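Local coordinates for protein fructosyl amine: oxygen oxidoreductase (Aspergillus fumigatus, PDB 3DJE) that oxidatively deglycates fructosyl amino acids as an FAD-dependent amadoriase, using oxygen as electron acceptor, at residues A100-G105 with N259-F264. Residues are numbered along the deposited sequence; the frame is centred on the assembly and turned at random.
Sequences ACSQEG and NIERGF. With FSA (1-S-(carboxymethyl)-1-thio-beta-D-fructopyranose), chain D.
The carboxylate of E261 reaches the turn between strand 96-100 and helix 103-113 and takes three hydrogen bonds there. Its OE2 accepts from two successive backbone amides, C101 N at 2.7 Å on the anti side, 28° out of the carboxylate plane, and S102 N at 2.7 Å through the syn lone pair. OE1 accepts from the hydroxyl S102 OG at 2.8 Å, on the syn side and similarly tilted, 31° out of the plane. With CG of E261 anti to its carbonyl carbon (chi1 -62°) and the chain extended beyond, the acid reaches across from its own loop to the 100-102 turn. S102 is the N-cap of helix 103-113: the same OG that donates to E261 accepts from G105 N at 2.9 Å. The carboxylate also packs against the backbone of the first helical turn, with G105 CA 3.4 Å from E261 OE2.

On the other segment, N259 OD1 accepts from E261 N in an Asx turn, while N259 ND2 gives a weak hydrogen bond to C101 SG at 3.5 Å. The sulfur also sits over one face of the R262 guanidinium, offset toward its rim; R262 NH1 in turn donates to the backbone O of E261. Apolar packing is supplied by I260 CG1, which meets A100 CB at 3.9 Å; separately, the CD1 methyl of I260 lies against the carbonyl O of G105.

R262 and G263 both face N259 in a classic beta bulge within the hairpin of strands 256-259 and 263-265, which carries F264 into the pocket that holds FSA, probably the substrate site, its ring edge against O2 of the ligand. An acid gripped by two main-chain amides and the N-cap hydroxyl at a helix start is probably stabilised as the anion, joining the helix start to this hairpin through a buried carboxylate.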
ATOM      1  N   ALA A 100       7.600  -1.278 -19.661  1.00 14.35           N
ATOM      2  CA  ALA A 100       6.262  -1.430 -20.232  1.00 15.02           C
ATOM      3  C   ALA A 100       6.399  -2.046 -21.620  1.00 16.39           C
ATOM      4  O   ALA A 100       7.511  -2.359 -22.051  1.00 16.47           O
ATOM      5  CB  ALA A 100       5.534  -0.081 -20.296  1.00 14.68           C
ATOM      6  N   CYS A 101       5.271  -2.241 -22.300  1.00 17.48           N
ATOM      7  CA  CYS A 101       5.274  -2.918 -23.606  1.00 19.07           C
ATOM      8  C   CYS A 101       4.545  -2.137 -24.708  1.00 19.26           C
ATOM      9  O   CYS A 101       5.083  -1.943 -25.814  1.00 20.62           O
ATOM     10  CB  CYS A 101       4.646  -4.294 -23.476  1.00 19.41           C
ATOM     11  SG  CYS A 101       5.549  -5.406 -22.409  1.00 21.60           S
ATOM     12  N   SER A 102       3.323  -1.715 -24.414  1.00 20.00           N
ATOM     13  CA  SER A 102       2.477  -1.034 -25.400  1.00 20.20           C
ATOM     14  C   SER A 102       2.798   0.454 -25.486  1.00 20.90           C
ATOM     15  O   SER A 102       3.472   1.015 -24.605  1.00 20.48           O
ATOM     16  CB  SER A 102       0.996  -1.248 -25.056  1.00 19.91           C
ATOM     17  OG  SER A 102       0.604  -0.444 -23.948  1.00 20.40           O
ATOM     18  N   GLN A 103       2.316   1.113 -26.537  1.00 21.50           N
ATOM     19  CA  GLN A 103       2.533   2.550 -26.645  1.00 22.35           C
ATOM     20  C   GLN A 103       1.874   3.299 -25.490  1.00 21.94           C
ATOM     21  O   GLN A 103       2.482   4.204 -24.918  1.00 22.10           O
ATOM     22  CB  GLN A 103       2.070   3.116 -27.990  1.00 23.16           C
ATOM     23  CG  GLN A 103       2.514   4.571 -28.212  1.00 25.72           C
ATOM     24  CD  GLN A 103       4.019   4.766 -28.016  1.00 28.86           C
ATOM     25  OE1 GLN A 103       4.831   4.231 -28.776  1.00 31.68           O
ATOM     26  NE2 GLN A 103       4.393   5.523 -26.988  1.00 29.39           N
ATOM     27  N   GLU A 104       0.647   2.909 -25.141  1.00 21.91           N
ATOM     28  CA  GLU A 104      -0.033   3.514 -23.987  1.00 22.52           C
ATOM     29  C   GLU A 104       0.716   3.245 -22.677  1.00 20.68           C
ATOM     30  O   GLU A 104       0.837   4.133 -21.837  1.00 20.24           O
ATOM     31  CB  GLU A 104      -1.481   3.037 -23.876  1.00 22.69           C
ATOM     32  CG  GLU A 104      -2.335   3.964 -23.028  1.00 25.55           C
ATOM     33  CD  GLU A 104      -3.822   3.643 -23.044  1.00 25.85           C
ATOM     34  OE1 GLU A 104      -4.224   2.580 -23.585  1.00 30.67           O
ATOM     35  OE2 GLU A 104      -4.595   4.471 -22.501  1.00 31.00           O
ATOM     36  N   GLY A 105       1.222   2.024 -22.521  1.00 19.66           N
ATOM     37  CA  GLY A 105       2.041   1.667 -21.350  1.00 18.54           C
ATOM     38  C   GLY A 105       3.322   2.488 -21.286  1.00 18.22           C
ATOM     39  O   GLY A 105       3.692   2.980 -20.217  1.00 17.43           O
ATOM     40  N   ASN A 259       7.196  -4.505 -14.523  1.00 13.02           N
ATOM     41  CA  ASN A 259       6.613  -4.053 -15.786  1.00 12.97           C
ATOM     42  C   ASN A 259       5.180  -3.664 -15.486  1.00 12.87           C
ATOM     43  O   ASN A 259       4.397  -4.480 -14.980  1.00 13.32           O
ATOM     44  CB  ASN A 259       6.685  -5.146 -16.861  1.00 12.84           C
ATOM     45  CG  ASN A 259       6.113  -4.697 -18.202  1.00 13.74           C
ATOM     46  OD1 ASN A 259       4.952  -4.314 -18.297  1.00 15.59           O
ATOM     47  ND2 ASN A 259       6.926  -4.786 -19.256  1.00 14.95           N
ATOM     48  N   ILE A 260       4.846  -2.421 -15.809  1.00 13.12           N
ATOM     49  CA  ILE A 260       3.567  -1.845 -15.398  1.00 12.89           C
ATOM     50  C   ILE A 260       2.374  -2.415 -16.172  1.00 13.25           C
ATOM     51  O   ILE A 260       1.229  -2.100 -15.860  1.00 13.17           O
ATOM     52  CB  ILE A 260       3.600  -0.301 -15.437  1.00 13.56           C
ATOM     53  CG1 ILE A 260       3.659   0.225 -16.877  1.00 14.14           C
ATOM     54  CG2 ILE A 260       4.784   0.215 -14.614  1.00 13.02           C
ATOM     55  CD1 ILE A 260       3.532   1.737 -16.987  1.00 13.58           C
ATOM     56  N   GLU A 261       2.656  -3.262 -17.159  1.00 13.34           N
ATOM     57  CA  GLU A 261       1.607  -3.966 -17.898  1.00 14.22           C
ATOM     58  C   GLU A 261       1.605  -5.475 -17.685  1.00 14.82           C
ATOM     59  O   GLU A 261       0.837  -6.191 -18.339  1.00 15.68           O
ATOM     60  CB  GLU A 261       1.762  -3.687 -19.400  1.00 13.97           C
ATOM     61  CG  GLU A 261       1.607  -2.223 -19.758  1.00 15.89           C
ATOM     62  CD  GLU A 261       1.589  -2.024 -21.242  1.00 17.77           C
ATOM     63  OE1 GLU A 261       0.510  -2.230 -21.857  1.00 18.78           O
ATOM     64  OE2 GLU A 261       2.652  -1.667 -21.779  1.00 17.53           O
ATOM     65  N   ARG A 262       2.464  -5.973 -16.797  1.00 14.58           N
ATOM     66  CA  ARG A 262       2.583  -7.410 -16.604  1.00 14.40           C
ATOM     67  C   ARG A 262       2.622  -7.777 -15.128  1.00 14.36           C
ATOM     68  O   ARG A 262       1.903  -8.668 -14.675  1.00 14.57           O
ATOM     69  CB  ARG A 262       3.838  -7.959 -17.299  1.00 14.54           C
ATOM     70  CG  ARG A 262       3.911  -7.682 -18.802  1.00 15.83           C
ATOM     71  CD  ARG A 262       2.914  -8.563 -19.556  1.00 19.57           C
ATOM     72  NE  ARG A 262       3.122  -8.471 -21.002  1.00 22.34           N
ATOM     73  CZ  ARG A 262       2.485  -7.631 -21.815  1.00 24.82           C
ATOM     74  NH1 ARG A 262       1.566  -6.797 -21.346  1.00 24.34           N
ATOM     75  NH2 ARG A 262       2.771  -7.629 -23.118  1.00 25.78           N
ATOM     76  N   GLY A 263       3.476  -7.097 -14.376  1.00 13.58           N
ATOM     77  CA  GLY A 263       3.675  -7.472 -12.989  1.00 13.32           C
ATOM     78  C   GLY A 263       5.090  -7.249 -12.501  1.00 12.93           C
ATOM     79  O   GLY A 263       5.935  -6.654 -13.186  1.00 12.65           O
ATOM     80  N   PHE A 264       5.346  -7.739 -11.298  1.00 11.95           N
ATOM     81  CA  PHE A 264       6.637  -7.529 -10.685  1.00 11.54           C
ATOM     82  C   PHE A 264       6.979  -8.602  -9.673  1.00 11.59           C
ATOM     83  O   PHE A 264       6.110  -9.347  -9.206  1.00 11.68           O
ATOM     84  CB  PHE A 264       6.721  -6.134 -10.046  1.00 11.85           C
ATOM     85  CG  PHE A 264       5.672  -5.863  -8.997  1.00 12.81           C
ATOM     86  CD1 PHE A 264       5.915  -6.143  -7.643  1.00 12.97           C
ATOM     87  CD2 PHE A 264       4.453  -5.287  -9.358  1.00 13.11           C
ATOM     88  CE1 PHE A 264       4.946  -5.854  -6.662  1.00 13.71           C
ATOM     89  CE2 PHE A 264       3.473  -5.001  -8.394  1.00 14.22           C
ATOM     90  CZ  PHE A 264       3.721  -5.290  -7.036  1.00 14.16           C
TER
HETATM   91  OAB FSA D 501       4.286   2.424  -5.290  1.00 21.90           O
HETATM   92  CAL FSA D 501       5.001   1.606  -5.908  1.00 22.15           C
HETATM   93  OAA FSA D 501       6.161   1.895  -6.300  1.00 24.18           O
HETATM   94  CAH FSA D 501       4.487   0.219  -6.240  1.00 19.02           C
HETATM   95  SAK FSA D 501       2.793   0.002  -5.793  1.00 17.22           S
HETATM   96  C1  FSA D 501       2.658  -1.644  -6.433  1.00 15.24           C
HETATM   97  C2  FSA D 501       1.192  -2.008  -6.710  1.00 14.53           C
HETATM   98  O2  FSA D 501       1.053  -3.437  -6.771  1.00 15.28           O
HETATM   99  C3  FSA D 501       0.710  -1.399  -8.031  1.00 14.63           C
HETATM  100  O3  FSA D 501       1.422  -1.983  -9.132  1.00 16.16           O
HETATM  101  C4  FSA D 501      -0.805  -1.537  -8.209  1.00 13.28           C
HETATM  102  O4  FSA D 501      -1.224  -0.786  -9.361  1.00 14.22           O
HETATM  103  C5  FSA D 501      -1.572  -1.019  -6.988  1.00 12.33           C
HETATM  104  O5  FSA D 501      -1.482   0.405  -6.890  1.00 12.84           O
HETATM  105  C6  FSA D 501      -1.026  -1.679  -5.730  1.00 13.35           C
HETATM  106  O6  FSA D 501       0.392  -1.451  -5.643  1.00 13.74           O